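Local coordinates for 23S rRNA (guanine(2535)-N(1))-methyltransferase (Streptomyces viridochromogenes, PDB 1O9G), which methylates N1 of guanine 2535 in 23S ribosomal RNA, using S-adenosyl-L-methionine, and so confers resistance to the orthosomycin antibiotic avilamycin, at residues A[168-178]-A[204-215]; A[20-28]-A[89-99]. The protein carries 3 engineered substitutions. All coordinates share one frame; numbering follows the deposited sequence.

Contact 1: A[168-178]-A[204-215]; sequences APDVVLTDLPY and LPAHAVIAVTDR
Two neighbouring parallel strands of a Rossmann-like methyltransferase sheet meet here, 171-175 and 209-214, joined by a beta-alpha-beta crossover through helix 190-203. Their axes lie 4.7 Å apart and 7° from parallel. Asp-170, Val-172 and Thr-174 offer carbonyls to Val-209, Ala-211 and Thr-213, while the amides of Val-172, Thr-174 and Leu-176 bond back to Val-209, Ala-211 and Thr-213; the ladder is tightest at Ala-211 N to Val-172 O, 2.8 Å.

One face carries Val-171, Leu-173 and Asp-175 beside Val-209, Ala-211 and Thr-213. On the other, under helix 190-203, Val-172 and Ile-210 point the same way side by side, Val-172 CG1 to Ile-210 CG2 at 4.1 Å, and Val-172 turns its second branch, CG2, to Leu-204 CD1 at 4.0 Å. With chi1 at -164°, OG1 of Thr-174 points away from the residue's own amide nitrogen and hydrogen-bonds with Asp-57; this leaves CG2 to meet Val-212 CG1 at 4.0 Å.

At the N-terminal end Leu-204 CD2 lies against Pro-169 CB (3.7 Å). The carbonyl of Pro-169 is buried among carbons, with Pro-205 CD 3.2 Å from its O, and has no polar partner. At the C-terminal end Asp-175, Leu-176, Pro-177 and Tyr-178 form an Asp-Leu-Pro-Tyr sequence that resembles motif IV of related N-methyltransferases and so probably borders the active site. There Leu-176 crosses Asp-214 at about a right angle, its CD1 3.6 Å from OD2, the carboxylate oxygen that also accepts the amide of Val-188.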
loop_
_atom_site.group_PDB
_atom_site.type_symbol
_atom_site.label_atom_id
_atom_site.label_comp_id
_atom_site.label_asym_id
_atom_site.label_seq_id
_atom_site.Cartn_x
_atom_site.Cartn_y
_atom_site.Cartn_z
ATOM N N ALA A 168 -10.736 6.041 -11.095
ATOM C CA ALA A 168 -9.801 7.166 -11.099
ATOM C C ALA A 168 -9.150 7.297 -9.716
ATOM O O ALA A 168 -9.688 7.974 -8.828
ATOM C CB ALA A 168 -10.528 8.449 -11.484
ATOM N N PRO A 169 -8.015 6.637 -9.475
ATOM C CA PRO A 169 -7.396 6.714 -8.145
ATOM C C PRO A 169 -7.075 8.133 -7.684
ATOM O O PRO A 169 -6.554 8.919 -8.456
ATOM C CB PRO A 169 -6.145 5.889 -8.308
ATOM C CG PRO A 169 -6.483 4.946 -9.363
ATOM C CD PRO A 169 -7.292 5.705 -10.346
ATOM N N ASP A 170 -7.382 8.412 -6.423
ATOM C CA ASP A 170 -7.019 9.679 -5.806
ATOM C C ASP A 170 -5.633 9.652 -5.175
ATOM O O ASP A 170 -5.027 10.684 -5.020
ATOM C CB ASP A 170 -8.047 10.049 -4.744
ATOM C CG ASP A 170 -9.470 9.907 -5.247
ATOM O OD1 ASP A 170 -9.901 10.759 -6.052
ATOM O OD2 ASP A 170 -10.187 8.929 -4.958
ATOM N N VAL A 171 -5.188 8.474 -4.745
ATOM C CA VAL A 171 -3.906 8.295 -4.091
ATOM C C VAL A 171 -3.249 7.060 -4.669
ATOM O O VAL A 171 -3.886 6.008 -4.778
ATOM C CB VAL A 171 -4.046 8.158 -2.552
ATOM C CG1 VAL A 171 -2.689 7.935 -1.881
ATOM C CG2 VAL A 171 -4.738 9.400 -1.951
ATOM N N VAL A 172 -1.989 7.213 -5.040
ATOM C CA VAL A 172 -1.083 6.101 -5.274
ATOM C C VAL A 172 -0.110 6.097 -4.095
ATOM O O VAL A 172 0.417 7.128 -3.710
ATOM C CB VAL A 172 -0.319 6.283 -6.568
ATOM C CG1 VAL A 172 0.886 5.297 -6.627
ATOM C CG2 VAL A 172 -1.242 6.133 -7.742
ATOM N N LEU A 173 0.133 4.919 -3.535
ATOM C CA LEU A 173 1.089 4.795 -2.433
ATOM C C LEU A 173 1.809 3.483 -2.653
ATOM O O LEU A 173 1.190 2.435 -2.711
ATOM C CB LEU A 173 0.393 4.873 -1.077
ATOM C CG LEU A 173 1.249 5.053 0.173
ATOM C CD1 LEU A 173 0.399 5.597 1.325
ATOM C CD2 LEU A 173 1.932 3.782 0.607
ATOM N N THR A 174 3.126 3.557 -2.821
ATOM C CA THR A 174 3.902 2.374 -3.076
ATOM C C THR A 174 5.315 2.457 -2.505
ATOM O O THR A 174 5.905 3.510 -2.424
ATOM C CB THR A 174 3.891 2.083 -4.585
ATOM O OG1 THR A 174 4.326 0.747 -4.822
ATOM C CG2 THR A 174 4.817 3.031 -5.344
ATOM N N ASP A 175 5.808 1.299 -2.102
ATOM C CA ASP A 175 7.163 1.087 -1.663
ATOM C C ASP A 175 7.911 0.578 -2.876
ATOM O O ASP A 175 7.528 -0.432 -3.484
ATOM C CB ASP A 175 7.162 0.048 -0.528
ATOM C CG ASP A 175 8.493 -0.110 0.154
ATOM O OD1 ASP A 175 9.350 0.796 0.090
ATOM O OD2 ASP A 175 8.772 -1.160 0.775
ATOM N N LEU A 176 8.970 1.265 -3.260
ATOM C CA LEU A 176 9.602 0.980 -4.546
ATOM C C LEU A 176 10.202 -0.422 -4.529
ATOM O O LEU A 176 10.731 -0.861 -3.506
ATOM C CB LEU A 176 10.626 2.055 -4.909
ATOM C CG LEU A 176 10.048 3.449 -5.193
ATOM C CD1 LEU A 176 11.110 4.481 -5.487
ATOM C CD2 LEU A 176 9.004 3.395 -6.322
ATOM N N PRO A 177 10.053 -1.155 -5.632
ATOM C CA PRO A 177 10.513 -2.542 -5.685
ATOM C C PRO A 177 12.015 -2.617 -5.656
ATOM O O PRO A 177 12.680 -1.789 -6.246
ATOM C CB PRO A 177 9.961 -3.070 -7.020
ATOM C CG PRO A 177 9.514 -1.878 -7.801
ATOM C CD PRO A 177 9.423 -0.718 -6.892
ATOM N N TYR A 178 12.542 -3.621 -4.983
ATOM C CA TYR A 178 13.982 -3.692 -4.778
ATOM C C TYR A 178 14.767 -3.879 -6.089
ATOM O O TYR A 178 15.920 -3.488 -6.167
ATOM C CB TYR A 178 14.329 -4.772 -3.733
ATOM C CG TYR A 178 13.979 -4.394 -2.285
ATOM C CD1 TYR A 178 12.947 -3.497 -1.986
ATOM C CD2 TYR A 178 14.684 -4.943 -1.216
ATOM C CE1 TYR A 178 12.637 -3.163 -0.669
ATOM C CE2 TYR A 178 14.378 -4.614 0.108
ATOM C CZ TYR A 178 13.353 -3.721 0.371
ATOM O OH TYR A 178 13.038 -3.384 1.670
ATOM N N LEU A 204 -3.858 8.971 -14.294
ATOM C CA LEU A 204 -4.544 9.457 -13.085
ATOM C C LEU A 204 -5.313 10.737 -13.301
ATOM O O LEU A 204 -4.982 11.520 -14.192
ATOM C CB LEU A 204 -3.529 9.718 -11.984
ATOM C CG LEU A 204 -2.843 8.483 -11.444
ATOM C CD1 LEU A 204 -1.636 8.888 -10.592
ATOM C CD2 LEU A 204 -3.834 7.654 -10.651
ATOM N N PRO A 205 -6.301 11.001 -12.454
ATOM C CA PRO A 205 -6.915 12.325 -12.466
ATOM C C PRO A 205 -5.901 13.367 -11.972
ATOM O O PRO A 205 -4.948 13.014 -11.261
ATOM C CB PRO A 205 -8.098 12.178 -11.517
ATOM C CG PRO A 205 -7.698 11.115 -10.570
ATOM C CD PRO A 205 -6.824 10.173 -11.350
ATOM N N ALA A 206 -6.093 14.625 -12.376
ATOM C CA ALA A 206 -5.135 15.703 -12.176
ATOM C C ALA A 206 -4.803 15.913 -10.705
ATOM O O ALA A 206 -3.667 16.215 -10.337
ATOM C CB ALA A 206 -5.677 16.970 -12.767
ATOM N N HIS A 207 -5.796 15.729 -9.856
ATOM C CA HIS A 207 -5.619 15.962 -8.411
ATOM C C HIS A 207 -4.897 14.870 -7.651
ATOM O O HIS A 207 -4.586 15.057 -6.483
ATOM C CB HIS A 207 -6.961 16.175 -7.719
ATOM C CG HIS A 207 -7.840 14.961 -7.748
ATOM N ND1 HIS A 207 -7.923 14.045 -6.721
ATOM C CD2 HIS A 207 -8.678 14.524 -8.712
ATOM C CE1 HIS A 207 -8.764 13.087 -7.064
ATOM N NE2 HIS A 207 -9.229 13.354 -8.269
ATOM N N ALA A 208 -4.680 13.720 -8.271
ATOM C CA ALA A 208 -4.194 12.565 -7.552
ATOM C C ALA A 208 -2.839 12.863 -6.916
ATOM O O ALA A 208 -1.971 13.489 -7.529
ATOM C CB ALA A 208 -4.050 11.385 -8.481
ATOM N N VAL A 209 -2.648 12.337 -5.721
ATOM C CA VAL A 209 -1.386 12.400 -4.993
ATOM C C VAL A 209 -0.678 11.071 -5.147
ATOM O O VAL A 209 -1.233 10.020 -4.808
ATOM C CB VAL A 209 -1.624 12.709 -3.528
ATOM C CG1 VAL A 209 -0.335 12.698 -2.729
ATOM C CG2 VAL A 209 -2.378 14.055 -3.379
ATOM N N ILE A 210 0.548 11.149 -5.645
ATOM C CA ILE A 210 1.431 10.005 -5.800
ATOM C C ILE A 210 2.488 10.038 -4.705
ATOM O O ILE A 210 3.315 10.923 -4.662
ATOM C CB ILE A 210 2.113 9.972 -7.167
ATOM C CG1 ILE A 210 1.088 10.018 -8.306
ATOM C CG2 ILE A 210 2.973 8.733 -7.278
ATOM C CD1 ILE A 210 1.658 10.409 -9.614
ATOM N N ALA A 211 2.479 9.009 -3.866
ATOM C CA ALA A 211 3.396 8.913 -2.717
ATOM C C ALA A 211 4.260 7.665 -2.941
ATOM O O ALA A 211 3.760 6.557 -3.083
ATOM C CB ALA A 211 2.652 8.790 -1.446
ATOM N N VAL A 212 5.568 7.876 -2.969
ATOM C CA VAL A 212 6.531 6.786 -3.088
ATOM C C VAL A 212 7.516 6.813 -1.930
ATOM O O VAL A 212 7.902 7.870 -1.447
ATOM C CB VAL A 212 7.253 6.840 -4.441
ATOM C CG1 VAL A 212 6.257 6.802 -5.589
ATOM C CG2 VAL A 212 8.081 8.067 -4.579
ATOM N N THR A 213 7.926 5.635 -1.504
ATOM C CA THR A 213 8.870 5.479 -0.412
ATOM C C THR A 213 9.974 4.491 -0.803
ATOM O O THR A 213 9.784 3.612 -1.649
ATOM C CB THR A 213 8.113 5.104 0.887
ATOM O OG1 THR A 213 9.029 4.947 1.964
ATOM C CG2 THR A 213 7.368 3.786 0.767
ATOM N N ASP A 214 11.147 4.679 -0.211
ATOM C CA ASP A 214 12.373 3.938 -0.560
ATOM C C ASP A 214 13.280 3.933 0.660
ATOM O O ASP A 214 13.097 4.721 1.580
ATOM C CB ASP A 214 13.082 4.669 -1.709
ATOM C CG ASP A 214 13.941 3.769 -2.596
ATOM O OD1 ASP A 214 14.361 2.656 -2.193
ATOM O OD2 ASP A 214 14.272 4.137 -3.743
ATOM N N ARG A 215 14.266 3.048 0.645
ATOM C CA ARG A 215 15.368 3.096 1.587
ATOM C C ARG A 215 16.370 4.103 1.048
ATOM O O ARG A 215 17.298 3.760 0.307
ATOM C CB ARG A 215 16.008 1.718 1.720
ATOM C CG ARG A 215 17.027 1.604 2.834
ATOM C CD ARG A 215 16.412 1.248 4.179
ATOM N NE ARG A 215 15.698 -0.034 4.159
ATOM C CZ ARG A 215 14.684 -0.359 4.965
ATOM N NH1 ARG A 215 14.232 0.501 5.878
ATOM N NH2 ARG A 215 14.118 -1.560 4.865
#

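Contact 2: A[20-28]-A[89-99]; sequences VVLHSAPGY and PLELAAKNLAL
His-23 and Asn-96 hold the loop ahead of helix 33-45 across helix 87-98, one of the helices flanking the methyltransferase sheet. The hydrogen bonds centre on the Asn-96 amide. Its OD1 takes the backbone N-H of His-23 at 2.8 Å, nearly straight (169°), on a lone pair in the carbonyl plane. The same oxygen receives a weak, bent bond from His-23 ND1 at 3.3 Å, meeting the ring at its edge. In return Asn-96 ND2 gives a weak bond to His-23 O, and another hydrogen bond joins ND2 to the carbonyl of Ser-62.

Ring contacts come next. With CG anti to the carbonyl carbon (chi1 -67°), the imidazole of His-23 lies over Lys-95, whose CB makes a CH-pi contact 4.1 Å from the ring centroid; CE of the same lysine, brought round by a bend at chi3, reaches NE2 at 3.8 Å. The carbonyl O of Val-21 covers the opposite face of the ring. Farther along, Tyr-28 crosses Pro-89 obliquely, with Tyr-28 CZ 3.5 Å from Pro-89 CB.

The apolar contacts involve Leu-99 and Leu-92. Leu-99 CD1 touches Leu-22 CG at 4.0 Å and also reaches Val-21, while Leu-92 CD1 rests on His-23 CB at 3.8 Å.

Because OD1 only accepts and ND2 only donates, the pattern fixes which way round the Asn-96 amide sits. A single buried side chain thus ties together the loop 20-28, its own helix and the turn containing Ser-62.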
loop_
_atom_site.group_PDB
_atom_site.type_symbol
_atom_site.label_atom_id
_atom_site.label_comp_id
_atom_site.label_asym_id
_atom_site.label_seq_id
_atom_site.Cartn_x
_atom_site.Cartn_y
_atom_site.Cartn_z
ATOM N N VAL A 20 0.833 -12.653 11.372
ATOM C CA VAL A 20 -0.168 -12.972 12.380
ATOM C C VAL A 20 -1.462 -13.274 11.632
ATOM O O VAL A 20 -1.794 -14.438 11.420
ATOM C CB VAL A 20 -0.302 -11.829 13.428
ATOM C CG1 VAL A 20 -1.431 -12.099 14.445
ATOM C CG2 VAL A 20 1.023 -11.616 14.115
ATOM N N VAL A 21 -2.139 -12.248 11.121
ATOM C CA VAL A 21 -3.292 -12.432 10.242
ATOM C C VAL A 21 -2.852 -12.224 8.771
ATOM O O VAL A 21 -3.019 -13.095 7.894
ATOM C CB VAL A 21 -4.451 -11.498 10.615
ATOM C CG1 VAL A 21 -5.691 -11.752 9.699
ATOM C CG2 VAL A 21 -4.809 -11.674 12.107
ATOM N N LEU A 22 -2.316 -11.043 8.509
ATOM C CA LEU A 22 -1.722 -10.722 7.226
ATOM C C LEU A 22 -0.527 -11.619 6.971
ATOM O O LEU A 22 0.144 -12.096 7.895
ATOM C CB LEU A 22 -1.390 -9.232 7.140
ATOM C CG LEU A 22 -2.586 -8.317 6.904
ATOM C CD1 LEU A 22 -3.638 -8.327 8.000
ATOM C CD2 LEU A 22 -2.156 -6.846 6.629
ATOM N N HIS A 23 -0.277 -11.843 5.698
ATOM C CA HIS A 23 0.646 -12.870 5.236
ATOM C C HIS A 23 2.023 -12.319 4.957
ATOM O O HIS A 23 2.153 -11.258 4.341
ATOM C CB HIS A 23 0.104 -13.509 3.970
ATOM C CG HIS A 23 -1.143 -14.288 4.197
ATOM N ND1 HIS A 23 -2.403 -13.817 3.910
ATOM C CD2 HIS A 23 -1.315 -15.518 4.722
ATOM C CE1 HIS A 23 -3.294 -14.745 4.223
ATOM N NE2 HIS A 23 -2.659 -15.784 4.705
ATOM N N SER A 24 3.023 -13.070 5.453
ATOM C CA SER A 24 4.448 -12.775 5.289
ATOM C C SER A 24 5.034 -13.584 4.140
ATOM O O SER A 24 4.518 -14.630 3.777
ATOM C CB SER A 24 5.212 -13.085 6.601
ATOM O OG SER A 24 4.998 -14.421 7.022
ATOM N N ALA A 25 6.152 -13.110 3.624
ATOM C CA ALA A 25 6.903 -13.765 2.578
ATOM C C ALA A 25 8.400 -13.624 2.861
ATOM O O ALA A 25 8.831 -12.602 3.348
ATOM C CB ALA A 25 6.580 -13.095 1.269
ATOM N N PRO A 26 9.215 -14.610 2.524
ATOM C CA PRO A 26 10.661 -14.475 2.714
ATOM C C PRO A 26 11.291 -13.433 1.775
ATOM O O PRO A 26 12.250 -12.769 2.145
ATOM C CB PRO A 26 11.172 -15.879 2.409
ATOM C CG PRO A 26 10.103 -16.474 1.497
ATOM C CD PRO A 26 8.840 -15.912 1.948
ATOM N N GLY A 27 10.738 -13.294 0.575
ATOM C CA GLY A 27 11.307 -12.442 -0.452
ATOM C C GLY A 27 10.826 -11.009 -0.505
ATOM O O GLY A 27 11.306 -10.232 -1.338
ATOM N N TYR A 28 9.890 -10.670 0.368
ATOM C CA TYR A 28 9.273 -9.356 0.379
ATOM C C TYR A 28 9.231 -8.817 1.766
ATOM O O TYR A 28 8.942 -9.529 2.720
ATOM C CB TYR A 28 7.857 -9.404 -0.175
ATOM C CG TYR A 28 7.876 -9.639 -1.619
ATOM C CD1 TYR A 28 8.045 -8.592 -2.505
ATOM C CD2 TYR A 28 7.856 -10.940 -2.123
ATOM C CE1 TYR A 28 8.125 -8.824 -3.848
ATOM C CE2 TYR A 28 7.935 -11.183 -3.457
ATOM C CZ TYR A 28 8.080 -10.130 -4.325
ATOM O OH TYR A 28 8.156 -10.384 -5.670
ATOM N N PRO A 89 4.955 -12.416 -6.576
ATOM C CA PRO A 89 4.422 -11.610 -5.484
ATOM C C PRO A 89 2.903 -11.685 -5.505
ATOM O O PRO A 89 2.296 -11.733 -4.443
ATOM C CB PRO A 89 4.919 -10.187 -5.799
ATOM C CG PRO A 89 5.439 -10.217 -7.198
ATOM C CD PRO A 89 5.779 -11.618 -7.500
ATOM N N LEU A 90 2.310 -11.727 -6.691
ATOM C CA LEU A 90 0.875 -11.522 -6.802
ATOM C C LEU A 90 0.008 -12.600 -6.185
ATOM O O LEU A 90 -1.077 -12.306 -5.725
ATOM C CB LEU A 90 0.472 -11.227 -8.225
ATOM C CG LEU A 90 0.965 -9.903 -8.819
ATOM C CD1 LEU A 90 0.532 -9.764 -10.250
ATOM C CD2 LEU A 90 0.440 -8.749 -8.004
ATOM N N GLU A 91 0.497 -13.828 -6.152
ATOM C CA GLU A 91 -0.203 -14.917 -5.487
ATOM C C GLU A 91 -0.365 -14.583 -4.013
ATOM O O GLU A 91 -1.436 -14.738 -3.444
ATOM C CB GLU A 91 0.568 -16.264 -5.613
ATOM C CG GLU A 91 0.800 -16.853 -7.014
ATOM C CD GLU A 91 1.524 -18.230 -7.001
ATOM O OE1 GLU A 91 2.230 -18.530 -6.017
ATOM O OE2 GLU A 91 1.415 -19.029 -7.963
ATOM N N LEU A 92 0.693 -14.083 -3.393
ATOM C CA LEU A 92 0.630 -13.727 -1.987
ATOM C C LEU A 92 -0.200 -12.461 -1.780
ATOM O O LEU A 92 -0.967 -12.385 -0.831
ATOM C CB LEU A 92 2.015 -13.550 -1.412
ATOM C CG LEU A 92 2.078 -13.523 0.122
ATOM C CD1 LEU A 92 1.704 -14.878 0.754
ATOM C CD2 LEU A 92 3.476 -13.151 0.527
ATOM N N ALA A 93 -0.082 -11.488 -2.683
ATOM C CA ALA A 93 -0.889 -10.275 -2.614
ATOM C C ALA A 93 -2.370 -10.605 -2.653
ATOM O O ALA A 93 -3.172 -10.015 -1.944
ATOM C CB ALA A 93 -0.535 -9.263 -3.694
ATOM N N ALA A 94 -2.724 -11.606 -3.444
ATOM C CA ALA A 94 -4.110 -12.003 -3.555
ATOM C C ALA A 94 -4.604 -12.583 -2.222
ATOM O O ALA A 94 -5.731 -12.336 -1.839
ATOM C CB ALA A 94 -4.293 -12.993 -4.669
ATOM N N LYS A 95 -3.782 -13.372 -1.529
ATOM C CA LYS A 95 -4.138 -13.883 -0.204
ATOM C C LYS A 95 -4.339 -12.737 0.771
ATOM O O LYS A 95 -5.254 -12.763 1.592
ATOM C CB LYS A 95 -3.088 -14.866 0.352
ATOM C CG LYS A 95 -3.042 -16.186 -0.359
ATOM C CD LYS A 95 -2.078 -17.139 0.347
ATOM C CE LYS A 95 -2.699 -17.834 1.551
ATOM N NZ LYS A 95 -1.949 -19.068 1.903
ATOM N N ASN A 96 -3.495 -11.719 0.692
ATOM C CA ASN A 96 -3.664 -10.573 1.579
ATOM C C ASN A 96 -4.929 -9.809 1.234
ATOM O O ASN A 96 -5.690 -9.457 2.125
ATOM C CB ASN A 96 -2.430 -9.658 1.613
ATOM C CG ASN A 96 -1.374 -10.134 2.571
ATOM O OD1 ASN A 96 -1.721 -10.569 3.660
ATOM N ND2 ASN A 96 -0.078 -10.011 2.220
ATOM N N LEU A 97 -5.181 -9.562 -0.047
ATOM C CA LEU A 97 -6.389 -8.831 -0.424
ATOM C C LEU A 97 -7.682 -9.571 -0.080
ATOM O O LEU A 97 -8.720 -8.960 0.105
ATOM C CB LEU A 97 -6.420 -8.443 -1.894
ATOM C CG LEU A 97 -5.451 -7.369 -2.283
ATOM C CD1 LEU A 97 -5.755 -7.034 -3.742
ATOM C CD2 LEU A 97 -5.484 -6.126 -1.481
ATOM N N ALA A 98 -7.616 -10.897 -0.025
ATOM C CA ALA A 98 -8.756 -11.690 0.410
ATOM C C ALA A 98 -9.203 -11.272 1.828
ATOM O O ALA A 98 -10.362 -11.449 2.182
ATOM C CB ALA A 98 -8.445 -13.165 0.343
ATOM N N LEU A 99 -8.284 -10.756 2.638
ATOM C CA LEU A 99 -8.578 -10.299 3.985
ATOM C C LEU A 99 -9.359 -8.992 4.061
ATOM O O LEU A 99 -9.723 -8.561 5.149
ATOM C CB LEU A 99 -7.273 -10.160 4.787
ATOM C CG LEU A 99 -6.438 -11.445 4.863
ATOM C CD1 LEU A 99 -5.114 -11.106 5.482
ATOM C CD2 LEU A 99 -7.152 -12.528 5.639
#

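How the contacts relate
The two contacts lie on opposite sides of the chain's centre, their centres about 20 Å apart and their nearest atoms about 6 Å apart, without touching. Contact 1 joins two strands within the sheet; contact 2 lays an N-terminal loop over a helix packed against strand 147-151. What connects them is strand 53-57 and the turn after it: Thr-174 of contact 1 hydrogen-bonds with Asp-57, and Asn-96 of contact 2 with Ser-62 in the Gly-Ser-Gly sequence. In class I methyltransferases this turn usually borders the S-adenosyl-L-methionine pocket, so each contact has a hydrogen bond to the segment that probably borders the cofactor pocket.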